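Local coordinates for protein catalase (Exiguobacterium oxidotolerans, PDB 2J2M) that probably breaks hydrogen peroxide down into water and oxygen at a haem iron, as a tetrameric haem catalase, at residues H56-G64 / F239-I250; I186-S197 / L215-L226. All coordinates share one frame; numbering follows the deposited sequence.

Contact 1 of 2, residues H56-G64 / F239-I250; sequences HARGFGAHG and FNHASNDTFQAI. With HEM (protoporphyrin IX containing Fe), chain E.
Phe60 and Thr246 join the first strand of the catalase beta-barrel, 59-64 here, to helix 241-250, which packs against it. Strand and helix run nearly parallel, with 14° between their axes and 8.4 Å at closest approach. The Phe60 ring lies between helix and sheet. CG of Phe60 is anti to the backbone N (chi1 170°), which sends the ring across to the helix. Thr246 sits over one face of this ring, offset toward the rim. Its CB is 4.0 Å from the ring centroid, a CH-pi contact. Thr246 OG1 is turned back to its own helix and bonds Ala242 O. Phe60 CE1 meets Phe247 CB at 3.8 Å, and the two side chains cross at about a right angle. One turn on, Ile250 CD1 lies at the edge of the Phe60 ring and also packs on Ala62 CB at 3.6 Å. At the start of the helix the chemistry becomes polar. Arg58 NH2 donates to Asn240 OD1 at 2.6 Å, with the guanidinium and amide planes 80° apart. The Arg58 chain bends at chi2 and chi3 to get there. A water bonds both Gly59 O and Ser243 OG, the latter at 2.9 Å. It is also a weak partner of Arg58 NH1. Ser243 OG has a further partner in Glu105. Phe239 stacks edge-to-face with His99 of a second subunit, so this end of the contact reaches a subunit interface. Two residues before Arg58, the His56 ring lies over the haem, its CD2 3.2 Å from HEM C1A. Ser95 OG holds His56 ND1. A histidine stacked over the haem just before the first barrel strand is typical of the distal haem pocket of catalases.

Contact 2 of 2, residues I186-S197 / L215-L226; sequences IPASYRKMRGSS and LRWVPKEGVHNL
Lys192 and Leu226 have the most surface buried between these two segments, with His224 and Ile186 close behind. The Lys192 chain is extended beyond CG. The Lys192 and His224 side chains cross obliquely, Lys192 CD 3.6 Å from His224 CD2. The backbones of the same two residues are tied, His224 N giving a bond to Lys192 O at 2.9 Å. Leu226 turns toward the 186-197 segment. Its CD2 packs on Ala188 CB at 3.7 Å, while CD1 faces Ile186 CG2. Two backbone bonds fix this end: Leu226 N to Ile186 O, nearly along the C=O axis, and Ala188 N to His224 O. Between the ends, the type I turn Pro219-Gly222 brings Glu221 to Arg191. That salt bridge is long, NH2 to OE2 3.9 Å, and a water bonded to Arg191 NE and Glu221 OE2 spans the pair. Arg191 NH2 has a second acid in Asp254. Farther along, Gly195 and Trp217 form an antiparallel hydrogen-bonded pair. Gly195 CA lies at the edge of the Trp217 ring, which stacks with Phe113. Ser197 OG is set between its own backbone N and carbonyl carbon (chi1 55°). There it accepts from Leu215 N at 2.8 Å, with an N-H...O angle of 172°. The whole is a short antiparallel strand, 195-196, paired with strand 210-219 of the catalase barrel sheet, and continued past the turn by loop backbone bonds and the single Pro187-Asn225 bridge.

Contact 1 is the more deeply buried: all its touching residues lie inside the protein, and it reaches both the haem and a second subunit. Contact 2 is partly exposed, and no other chain touches it. Both belong to the same antiparallel sheet. Contact 1 sets a helix on a strand through side chains, mostly apolar, with one arginine-amide bond. Contact 2 joins extended chains mainly through backbone bonds, with charged groups and bridging waters among them. The two meet directly at helix 241-250. There Asp245 takes a salt bridge from Arg191 and a probable hydrogen bond from Ser189, while Ala249 packs on Arg191.

Contact 1 of 2, residues H56-G64 / F239-I250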
loop_
_atom_site.group_PDB
_atom_site.type_symbol
_atom_site.label_atom_id
_atom_site.label_comp_id
_atom_site.label_asym_id
_atom_site.label_seq_id
_atom_site.Cartn_x
_atom_site.Cartn_y
_atom_site.Cartn_z
ATOM N N HIS A 56 17.139 -12.173 -3.574
ATOM C CA HIS A 56 16.958 -12.776 -4.893
ATOM C C HIS A 56 16.225 -11.864 -5.844
ATOM O O HIS A 56 15.474 -12.351 -6.696
ATOM C CB HIS A 56 16.191 -14.099 -4.818
ATOM C CG HIS A 56 16.947 -15.217 -4.175
ATOM N ND1 HIS A 56 17.591 -16.196 -4.908
ATOM C CD2 HIS A 56 17.098 -15.557 -2.873
ATOM C CE1 HIS A 56 18.132 -17.074 -4.079
ATOM N NE2 HIS A 56 17.831 -16.721 -2.839
ATOM N N ALA A 57 16.413 -10.555 -5.671
ATOM C CA ALA A 57 15.760 -9.538 -6.524
ATOM C C ALA A 57 16.221 -9.627 -7.971
ATOM O O ALA A 57 15.424 -9.420 -8.898
ATOM C CB ALA A 57 15.973 -8.118 -5.978
ATOM N N ARG A 58 17.501 -9.914 -8.171
ATOM C CA ARG A 58 18.038 -10.063 -9.543
ATOM C C ARG A 58 17.757 -11.472 -10.077
ATOM O O ARG A 58 18.177 -12.463 -9.490
ATOM C CB ARG A 58 19.534 -9.723 -9.581
ATOM C CG ARG A 58 20.252 -10.156 -10.847
ATOM C CD ARG A 58 19.713 -9.436 -12.112
ATOM N NE ARG A 58 20.673 -8.503 -12.694
ATOM C CZ ARG A 58 20.530 -7.914 -13.880
ATOM N NH1 ARG A 58 19.443 -8.129 -14.605
ATOM N NH2 ARG A 58 21.475 -7.097 -14.332
ATOM N N GLY A 59 17.027 -11.560 -11.177
ATOM C CA GLY A 59 16.632 -12.856 -11.715
ATOM C C GLY A 59 16.094 -12.915 -13.143
ATOM O O GLY A 59 15.891 -11.878 -13.804
ATOM N N PHE A 60 15.836 -14.156 -13.589
ATOM C CA PHE A 60 15.433 -14.467 -14.950
ATOM C C PHE A 60 14.439 -15.617 -14.951
ATOM O O PHE A 60 14.710 -16.678 -14.379
ATOM C CB PHE A 60 16.649 -14.853 -15.828
ATOM C CG PHE A 60 16.254 -15.427 -17.189
ATOM C CD1 PHE A 60 16.016 -14.580 -18.275
ATOM C CD2 PHE A 60 16.072 -16.818 -17.359
ATOM C CE1 PHE A 60 15.636 -15.088 -19.524
ATOM C CE2 PHE A 60 15.671 -17.353 -18.594
ATOM C CZ PHE A 60 15.444 -16.482 -19.689
ATOM N N GLY A 61 13.312 -15.417 -15.626
ATOM C CA GLY A 61 12.256 -16.416 -15.677
ATOM C C GLY A 61 11.872 -16.867 -17.068
ATOM O O GLY A 61 11.896 -16.073 -18.031
ATOM N N ALA A 62 11.522 -18.153 -17.168
ATOM C CA ALA A 62 11.026 -18.724 -18.435
ATOM C C ALA A 62 10.004 -19.815 -18.231
ATOM O O ALA A 62 9.933 -20.423 -17.154
ATOM C CB ALA A 62 12.170 -19.229 -19.299
ATOM N N HIS A 63 9.197 -20.030 -19.264
ATOM C CA HIS A 63 8.194 -21.087 -19.304
ATOM C C HIS A 63 8.754 -22.358 -19.911
ATOM O O HIS A 63 9.647 -22.316 -20.763
ATOM C CB HIS A 63 7.025 -20.682 -20.186
ATOM C CG HIS A 63 6.239 -19.538 -19.654
ATOM N ND1 HIS A 63 5.216 -19.704 -18.753
ATOM C CD2 HIS A 63 6.328 -18.213 -19.893
ATOM C CE1 HIS A 63 4.695 -18.526 -18.463
ATOM N NE2 HIS A 63 5.356 -17.604 -19.140
ATOM N N GLY A 64 8.204 -23.484 -19.473
ATOM C CA GLY A 64 8.468 -24.763 -20.097
ATOM C C GLY A 64 7.521 -25.851 -19.621
ATOM O O GLY A 64 6.383 -25.589 -19.187
ATOM N N PHE A 239 26.783 -6.686 -17.516
ATOM C CA PHE A 239 26.221 -6.873 -16.148
ATOM C C PHE A 239 24.930 -7.687 -16.148
ATOM O O PHE A 239 24.390 -7.993 -15.083
ATOM C CB PHE A 239 26.038 -5.556 -15.358
ATOM C CG PHE A 239 24.955 -4.642 -15.899
ATOM C CD1 PHE A 239 23.684 -4.597 -15.302
ATOM C CD2 PHE A 239 25.208 -3.801 -16.990
ATOM C CE1 PHE A 239 22.670 -3.765 -15.799
ATOM C CE2 PHE A 239 24.200 -2.955 -17.499
ATOM C CZ PHE A 239 22.928 -2.926 -16.883
ATOM N N ASN A 240 24.465 -8.062 -17.339
ATOM C CA ASN A 240 23.289 -8.916 -17.522
ATOM C C ASN A 240 23.594 -10.248 -18.220
ATOM O O ASN A 240 22.751 -10.725 -18.986
ATOM C CB ASN A 240 22.276 -8.179 -18.398
ATOM C CG ASN A 240 22.002 -6.771 -17.922
ATOM O OD1 ASN A 240 21.431 -6.569 -16.839
ATOM N ND2 ASN A 240 22.386 -5.777 -18.740
ATOM N N HIS A 241 24.766 -10.853 -17.976
ATOM C CA HIS A 241 25.239 -11.946 -18.853
ATOM C C HIS A 241 24.411 -13.223 -18.767
ATOM O O HIS A 241 24.113 -13.833 -19.797
ATOM C CB HIS A 241 26.738 -12.255 -18.684
ATOM C CG HIS A 241 27.037 -13.226 -17.584
ATOM N ND1 HIS A 241 27.161 -12.843 -16.263
ATOM C CD2 HIS A 241 27.232 -14.567 -17.609
ATOM C CE1 HIS A 241 27.403 -13.911 -15.520
ATOM N NE2 HIS A 241 27.452 -14.970 -16.311
ATOM N N ALA A 242 24.022 -13.616 -17.552
ATOM C CA ALA A 242 23.338 -14.893 -17.368
ATOM C C ALA A 242 21.949 -14.827 -17.976
ATOM O O ALA A 242 21.542 -15.744 -18.686
ATOM C CB ALA A 242 23.298 -15.291 -15.907
ATOM N N SER A 243 21.253 -13.718 -17.720
ATOM C CA SER A 243 19.924 -13.442 -18.303
ATOM C C SER A 243 19.990 -13.430 -19.832
ATOM O O SER A 243 19.231 -14.136 -20.492
ATOM C CB SER A 243 19.372 -12.090 -17.802
ATOM O OG SER A 243 18.906 -12.215 -16.470
ATOM N N ASN A 244 20.885 -12.599 -20.364
ATOM C CA ASN A 244 21.194 -12.541 -21.782
ATOM C C ASN A 244 21.402 -13.922 -22.429
ATOM O O ASN A 244 20.729 -14.247 -23.409
ATOM C CB ASN A 244 22.456 -11.698 -21.981
ATOM C CG ASN A 244 22.553 -11.103 -23.374
ATOM O OD1 ASN A 244 21.634 -11.241 -24.197
ATOM N ND2 ASN A 244 23.669 -10.401 -23.641
ATOM N N ASP A 245 22.319 -14.715 -21.860
ATOM C CA ASP A 245 22.682 -16.034 -22.381
ATOM C C ASP A 245 21.506 -17.020 -22.337
ATOM O O ASP A 245 21.284 -17.757 -23.294
ATOM C CB ASP A 245 23.907 -16.610 -21.625
ATOM C CG ASP A 245 24.155 -18.091 -21.933
ATOM O OD1 ASP A 245 24.684 -18.407 -23.007
ATOM O OD2 ASP A 245 23.818 -18.956 -21.100
ATOM N N THR A 246 20.758 -17.020 -21.227
ATOM C CA THR A 246 19.597 -17.916 -21.080
ATOM C C THR A 246 18.433 -17.488 -21.975
ATOM O O THR A 246 17.711 -18.346 -22.532
ATOM C CB THR A 246 19.094 -18.049 -19.601
ATOM O OG1 THR A 246 20.205 -18.185 -18.714
ATOM C CG2 THR A 246 18.219 -19.274 -19.443
ATOM N N PHE A 247 18.233 -16.174 -22.096
ATOM C CA PHE A 247 17.237 -15.682 -23.044
ATOM C C PHE A 247 17.553 -16.053 -24.505
ATOM O O PHE A 247 16.660 -16.508 -25.223
ATOM C CB PHE A 247 17.010 -14.178 -22.929
ATOM C CG PHE A 247 15.823 -13.699 -23.713
ATOM C CD1 PHE A 247 15.913 -13.480 -25.093
ATOM C CD2 PHE A 247 14.612 -13.472 -23.083
ATOM C CE1 PHE A 247 14.813 -13.059 -25.821
ATOM C CE2 PHE A 247 13.515 -13.032 -23.808
ATOM C CZ PHE A 247 13.614 -12.830 -25.181
ATOM N N GLN A 248 18.799 -15.858 -24.933
ATOM C CA GLN A 248 19.210 -16.172 -26.306
ATOM C C GLN A 248 19.111 -17.673 -26.641
ATOM O O GLN A 248 18.609 -18.041 -27.701
ATOM C CB GLN A 248 20.635 -15.650 -26.586
ATOM C CG GLN A 248 20.748 -14.115 -26.706
ATOM C CD GLN A 248 19.642 -13.512 -27.576
ATOM O OE1 GLN A 248 18.848 -12.670 -27.107
ATOM N NE2 GLN A 248 19.566 -13.954 -28.837
ATOM N N ALA A 249 19.589 -18.524 -25.734
ATOM C CA ALA A 249 19.488 -19.974 -25.877
ATOM C C ALA A 249 18.061 -20.454 -26.122
ATOM O O ALA A 249 17.841 -21.323 -26.949
ATOM C CB ALA A 249 20.075 -20.674 -24.657
ATOM N N ILE A 250 17.092 -19.906 -25.397
ATOM C CA ILE A 250 15.689 -20.306 -25.602
ATOM C C ILE A 250 15.155 -19.761 -26.933
ATOM O O ILE A 250 14.432 -20.456 -27.661
ATOM C CB ILE A 250 14.770 -19.872 -24.428
ATOM C CG1 ILE A 250 15.125 -20.650 -23.155
ATOM C CG2 ILE A 250 13.310 -20.116 -24.774
ATOM C CD1 ILE A 250 14.641 -20.015 -21.861
HETATM C CHA HEM E . 13.567 -15.665 -1.983
HETATM C CHB HEM E . 16.135 -19.816 -1.894
HETATM C CHC HEM E . 16.250 -19.572 2.923
HETATM C CHD HEM E . 13.155 -15.875 2.871
HETATM C C1A HEM E . 14.212 -16.831 -2.389
HETATM C C2A HEM E . 14.341 -17.341 -3.753
HETATM C C3A HEM E . 15.055 -18.491 -3.722
HETATM C C4A HEM E . 15.405 -18.744 -2.349
HETATM C CMA HEM E . 15.454 -19.410 -4.902
HETATM C CAA HEM E . 13.755 -16.632 -5.002
HETATM C CBA HEM E . 12.354 -17.122 -5.375
HETATM C CGA HEM E . 11.960 -16.386 -6.636
HETATM O O1A HEM E . 11.029 -15.538 -6.594
HETATM O O2A HEM E . 12.606 -16.632 -7.690
HETATM C C1B HEM E . 16.341 -20.157 -0.584
HETATM C C2B HEM E . 16.875 -21.415 -0.087
HETATM C C3B HEM E . 16.901 -21.320 1.243
HETATM C C4B HEM E . 16.389 -20.026 1.624
HETATM C CMB HEM E . 17.287 -22.653 -0.932
HETATM C CAB HEM E . 17.334 -22.399 2.249
HETATM C CBB HEM E . 18.406 -23.157 2.044
HETATM C C1C HEM E . 15.362 -18.626 3.361
HETATM C C2C HEM E . 14.916 -18.409 4.723
HETATM C C3C HEM E . 14.045 -17.381 4.681
HETATM C C4C HEM E . 13.930 -16.920 3.307
HETATM C CMC HEM E . 15.327 -19.234 5.980
HETATM C CAC HEM E . 13.292 -16.726 5.862
HETATM C CBC HEM E . 12.221 -17.304 6.419
HETATM C C1D HEM E . 12.983 -15.428 1.580
HETATM C C2D HEM E . 12.152 -14.304 1.196
HETATM C C3D HEM E . 12.270 -14.246 -0.326
HETATM C C4D HEM E . 13.163 -15.336 -0.705
HETATM C CMD HEM E . 11.287 -13.399 2.137
HETATM C CAD HEM E . 11.580 -13.250 -1.277
HETATM C CBD HEM E . 10.421 -13.991 -1.947
HETATM C CGD HEM E . 9.468 -13.050 -2.660
HETATM O O1D HEM E . 9.533 -11.786 -2.509
HETATM O O2D HEM E . 8.604 -13.587 -3.385
HETATM N NA HEM E . 14.874 -17.728 -1.570
HETATM N NB HEM E . 16.060 -19.331 0.484
HETATM N NC HEM E . 14.738 -17.708 2.533
HETATM N ND HEM E . 13.540 -16.000 0.447
HETATM FE FE HEM E . 14.543 -17.845 0.469
HETATM O O HOH W 1 17.053 -10.137 -15.756
#

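Contact 2 of 2, residues I186-S197 / L215-L226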
loop_
_atom_site.group_PDB
_atom_site.type_symbol
_atom_site.label_atom_id
_atom_site.label_comp_id
_atom_site.label_asym_id
_atom_site.label_seq_id
_atom_site.Cartn_x
_atom_site.Cartn_y
_atom_site.Cartn_z
ATOM N N ILE A 186 30.306 -18.687 -8.546
ATOM C CA ILE A 186 29.916 -17.888 -9.716
ATOM C C ILE A 186 29.630 -18.781 -10.936
ATOM O O ILE A 186 30.519 -19.004 -11.755
ATOM C CB ILE A 186 30.980 -16.818 -10.104
ATOM C CG1 ILE A 186 31.459 -16.038 -8.873
ATOM C CG2 ILE A 186 30.421 -15.876 -11.211
ATOM C CD1 ILE A 186 32.772 -15.330 -9.071
ATOM N N PRO A 187 28.401 -19.323 -11.048
ATOM C CA PRO A 187 28.047 -20.028 -12.284
ATOM C C PRO A 187 28.232 -19.163 -13.535
ATOM O O PRO A 187 28.072 -17.942 -13.468
ATOM C CB PRO A 187 26.555 -20.367 -12.077
ATOM C CG PRO A 187 26.417 -20.491 -10.607
ATOM C CD PRO A 187 27.309 -19.383 -10.059
ATOM N N ALA A 188 28.553 -19.796 -14.658
ATOM C CA ALA A 188 28.753 -19.088 -15.925
ATOM C C ALA A 188 27.419 -18.635 -16.521
ATOM O O ALA A 188 27.343 -17.633 -17.259
ATOM C CB ALA A 188 29.531 -19.974 -16.938
ATOM N N SER A 189 26.381 -19.421 -16.241
ATOM C CA SER A 189 25.021 -18.949 -16.391
ATOM C C SER A 189 23.996 -19.846 -15.699
ATOM O O SER A 189 24.301 -20.943 -15.188
ATOM C CB SER A 189 24.649 -18.728 -17.860
ATOM O OG SER A 189 24.787 -19.922 -18.576
ATOM N N TYR A 190 22.772 -19.329 -15.703
ATOM C CA TYR A 190 21.609 -20.021 -15.195
ATOM C C TYR A 190 21.405 -21.417 -15.791
ATOM O O TYR A 190 20.982 -22.333 -15.076
ATOM C CB TYR A 190 20.380 -19.134 -15.400
ATOM C CG TYR A 190 20.457 -17.817 -14.633
ATOM C CD1 TYR A 190 20.993 -17.763 -13.358
ATOM C CD2 TYR A 190 19.976 -16.628 -15.191
ATOM C CE1 TYR A 190 21.059 -16.553 -12.650
ATOM C CE2 TYR A 190 20.035 -15.420 -14.487
ATOM C CZ TYR A 190 20.574 -15.396 -13.214
ATOM O OH TYR A 190 20.632 -14.225 -12.515
ATOM N N ARG A 191 21.727 -21.584 -17.078
ATOM C CA ARG A 191 21.502 -22.850 -17.767
ATOM C C ARG A 191 22.652 -23.831 -17.522
ATOM O O ARG A 191 22.548 -25.038 -17.820
ATOM C CB ARG A 191 21.241 -22.630 -19.264
ATOM C CG ARG A 191 22.420 -22.099 -20.044
ATOM C CD ARG A 191 21.982 -21.362 -21.318
ATOM N NE ARG A 191 22.042 -22.258 -22.453
ATOM C CZ ARG A 191 23.035 -22.308 -23.334
ATOM N NH1 ARG A 191 24.057 -21.465 -23.263
ATOM N NH2 ARG A 191 22.971 -23.189 -24.324
ATOM N N LYS A 192 23.740 -23.316 -16.952
ATOM C CA LYS A 192 24.904 -24.149 -16.670
ATOM C C LYS A 192 25.147 -24.337 -15.176
ATOM O O LYS A 192 26.281 -24.279 -14.708
ATOM C CB LYS A 192 26.131 -23.582 -17.365
ATOM C CG LYS A 192 25.953 -23.515 -18.866
ATOM C CD LYS A 192 27.253 -23.219 -19.588
ATOM C CE LYS A 192 26.963 -23.026 -21.080
ATOM N NZ LYS A 192 28.188 -22.568 -21.777
ATOM N N MET A 193 24.069 -24.579 -14.446
ATOM C CA MET A 193 24.120 -24.794 -13.009
ATOM C C MET A 193 23.115 -25.854 -12.591
ATOM O O MET A 193 22.137 -26.140 -13.299
ATOM C CB MET A 193 23.812 -23.495 -12.259
ATOM C CG MET A 193 22.328 -23.167 -12.160
ATOM S SD MET A 193 22.097 -21.517 -11.496
ATOM C CE MET A 193 20.280 -21.425 -11.434
ATOM N N ARG A 194 23.355 -26.419 -11.418
ATOM C CA ARG A 194 22.482 -27.441 -10.861
ATOM C C ARG A 194 21.438 -26.803 -9.947
ATOM O O ARG A 194 21.437 -25.566 -9.746
ATOM C CB ARG A 194 23.325 -28.499 -10.110
ATOM C CG ARG A 194 24.402 -27.913 -9.176
ATOM C CD ARG A 194 24.668 -28.816 -7.989
ATOM N NE ARG A 194 25.873 -28.399 -7.258
ATOM C CZ ARG A 194 26.404 -29.055 -6.222
ATOM N NH1 ARG A 194 27.518 -28.590 -5.652
ATOM N NH2 ARG A 194 25.828 -30.177 -5.763
ATOM N N GLY A 195 20.543 -27.644 -9.409
ATOM C CA GLY A 195 19.540 -27.216 -8.430
ATOM C C GLY A 195 19.498 -28.191 -7.269
ATOM O O GLY A 195 19.829 -29.373 -7.441
ATOM N N SER A 196 19.088 -27.700 -6.089
ATOM C CA SER A 196 19.073 -28.494 -4.870
ATOM C C SER A 196 17.914 -28.061 -3.973
ATOM O O SER A 196 17.731 -26.863 -3.743
ATOM C CB SER A 196 20.395 -28.306 -4.114
ATOM O OG SER A 196 21.498 -28.566 -4.954
ATOM N N SER A 197 17.117 -29.008 -3.475
ATOM C CA SER A 197 16.067 -28.629 -2.508
ATOM C C SER A 197 16.696 -28.083 -1.235
ATOM O O SER A 197 16.085 -27.287 -0.515
ATOM C CB SER A 197 15.152 -29.800 -2.183
ATOM O OG SER A 197 15.893 -30.910 -1.737
ATOM N N LEU A 215 15.641 -33.236 -3.270
ATOM C CA LEU A 215 15.415 -33.064 -4.697
ATOM C C LEU A 215 16.644 -32.486 -5.348
ATOM O O LEU A 215 17.314 -31.643 -4.764
ATOM C CB LEU A 215 14.209 -32.173 -4.942
ATOM C CG LEU A 215 12.853 -32.738 -5.389
ATOM C CD1 LEU A 215 12.760 -34.266 -5.564
ATOM C CD2 LEU A 215 11.706 -32.194 -4.514
ATOM N N ARG A 216 16.889 -32.905 -6.583
ATOM C CA ARG A 216 18.161 -32.720 -7.262
ATOM C C ARG A 216 17.945 -32.407 -8.757
ATOM O O ARG A 216 17.356 -33.218 -9.478
ATOM C CB ARG A 216 18.969 -34.028 -7.120
ATOM C CG ARG A 216 20.253 -33.948 -6.291
ATOM C CD ARG A 216 20.103 -33.864 -4.770
ATOM N NE ARG A 216 21.214 -33.012 -4.382
ATOM C CZ ARG A 216 22.102 -33.193 -3.414
ATOM N NH1 ARG A 216 22.022 -34.177 -2.541
ATOM N NH2 ARG A 216 23.052 -32.296 -3.293
ATOM N N TRP A 217 18.384 -31.234 -9.214
ATOM C CA TRP A 217 18.391 -30.927 -10.658
ATOM C C TRP A 217 19.799 -30.991 -11.253
ATOM O O TRP A 217 20.740 -30.435 -10.682
ATOM C CB TRP A 217 17.811 -29.544 -10.950
ATOM C CG TRP A 217 16.383 -29.316 -10.546
ATOM C CD1 TRP A 217 15.944 -28.751 -9.373
ATOM C CD2 TRP A 217 15.206 -29.596 -11.321
ATOM N NE1 TRP A 217 14.583 -28.666 -9.379
ATOM C CE2 TRP A 217 14.099 -29.167 -10.560
ATOM C CE3 TRP A 217 14.982 -30.146 -12.588
ATOM C CZ2 TRP A 217 12.774 -29.294 -11.014
ATOM C CZ3 TRP A 217 13.651 -30.275 -13.049
ATOM C CH2 TRP A 217 12.575 -29.842 -12.262
ATOM N N VAL A 218 19.928 -31.664 -12.401
ATOM C CA VAL A 218 21.221 -31.911 -13.050
ATOM C C VAL A 218 21.120 -31.364 -14.469
ATOM O O VAL A 218 20.284 -31.828 -15.226
ATOM C CB VAL A 218 21.599 -33.456 -13.068
ATOM C CG1 VAL A 218 22.979 -33.708 -13.760
ATOM C CG2 VAL A 218 21.590 -34.095 -11.623
ATOM N N PRO A 219 21.954 -30.359 -14.837
ATOM C CA PRO A 219 21.759 -29.710 -16.130
ATOM C C PRO A 219 22.314 -30.514 -17.286
ATOM O O PRO A 219 23.426 -31.040 -17.188
ATOM C CB PRO A 219 22.540 -28.408 -15.988
ATOM C CG PRO A 219 23.649 -28.732 -15.044
ATOM C CD PRO A 219 23.089 -29.769 -14.091
ATOM N N LYS A 220 21.575 -30.586 -18.386
ATOM C CA LYS A 220 22.086 -31.282 -19.570
ATOM C C LYS A 220 23.332 -30.579 -20.169
ATOM O O LYS A 220 24.197 -31.243 -20.740
ATOM C CB LYS A 220 20.964 -31.523 -20.604
ATOM C CG LYS A 220 21.330 -31.202 -22.066
ATOM C CD LYS A 220 20.901 -32.324 -23.035
ATOM C CE LYS A 220 20.502 -31.765 -24.406
ATOM N NZ LYS A 220 21.664 -31.134 -25.128
ATOM N N GLU A 221 23.412 -29.250 -20.008
ATOM C CA GLU A 221 24.576 -28.445 -20.432
ATOM C C GLU A 221 25.792 -28.569 -19.501
ATOM O O GLU A 221 26.847 -27.998 -19.794
ATOM C CB GLU A 221 24.221 -26.949 -20.553
ATOM C CG GLU A 221 22.972 -26.613 -21.365
ATOM C CD GLU A 221 23.110 -26.917 -22.859
ATOM O OE1 GLU A 221 24.239 -27.122 -23.329
ATOM O OE2 GLU A 221 22.078 -26.953 -23.571
ATOM N N GLY A 222 25.659 -29.292 -18.392
ATOM C CA GLY A 222 26.742 -29.384 -17.419
ATOM C C GLY A 222 26.833 -28.166 -16.501
ATOM O O GLY A 222 26.324 -27.086 -16.826
ATOM N N VAL A 223 27.458 -28.364 -15.344
ATOM C CA VAL A 223 27.827 -27.295 -14.417
ATOM C C VAL A 223 29.080 -26.569 -14.923
ATOM O O VAL A 223 30.164 -27.166 -14.998
ATOM C CB VAL A 223 28.145 -27.864 -12.985
ATOM C CG1 VAL A 223 28.685 -26.748 -12.049
ATOM C CG2 VAL A 223 26.920 -28.539 -12.386
ATOM N N HIS A 224 28.942 -25.293 -15.273
ATOM C CA HIS A 224 30.096 -24.506 -15.696
ATOM C C HIS A 224 30.220 -23.215 -14.872
ATOM O O HIS A 224 29.261 -22.472 -14.725
ATOM C CB HIS A 224 30.033 -24.217 -17.199
ATOM C CG HIS A 224 30.085 -25.450 -18.054
ATOM N ND1 HIS A 224 31.271 -26.050 -18.430
ATOM C CD2 HIS A 224 29.094 -26.196 -18.604
ATOM C CE1 HIS A 224 31.007 -27.112 -19.174
ATOM N NE2 HIS A 224 29.694 -27.217 -19.302
ATOM N N ASN A 225 31.402 -22.970 -14.326
ATOM C CA ASN A 225 31.620 -21.861 -13.413
ATOM C C ASN A 225 32.616 -20.853 -13.969
ATOM O O ASN A 225 33.302 -21.127 -14.962
ATOM C CB ASN A 225 32.141 -22.386 -12.072
ATOM C CG ASN A 225 31.282 -23.515 -11.500
ATOM O OD1 ASN A 225 31.795 -24.601 -11.182
ATOM N ND2 ASN A 225 29.975 -23.268 -11.362
ATOM N N LEU A 226 32.709 -19.693 -13.314
ATOM C CA LEU A 226 33.716 -18.698 -13.657
ATOM C C LEU A 226 34.685 -18.556 -12.496
ATOM O O LEU A 226 34.260 -18.572 -11.337
ATOM C CB LEU A 226 33.065 -17.341 -13.960
ATOM C CG LEU A 226 31.980 -17.333 -15.049
ATOM C CD1 LEU A 226 31.319 -15.958 -15.193
ATOM C CD2 LEU A 226 32.543 -17.845 -16.397
HETATM O O HOH W 2 20.607 -24.327 -23.453
HETATM O O HOH W 3 21.108 -27.356 -18.839
HETATM O O HOH W 4 22.521 -30.854 -6.041
#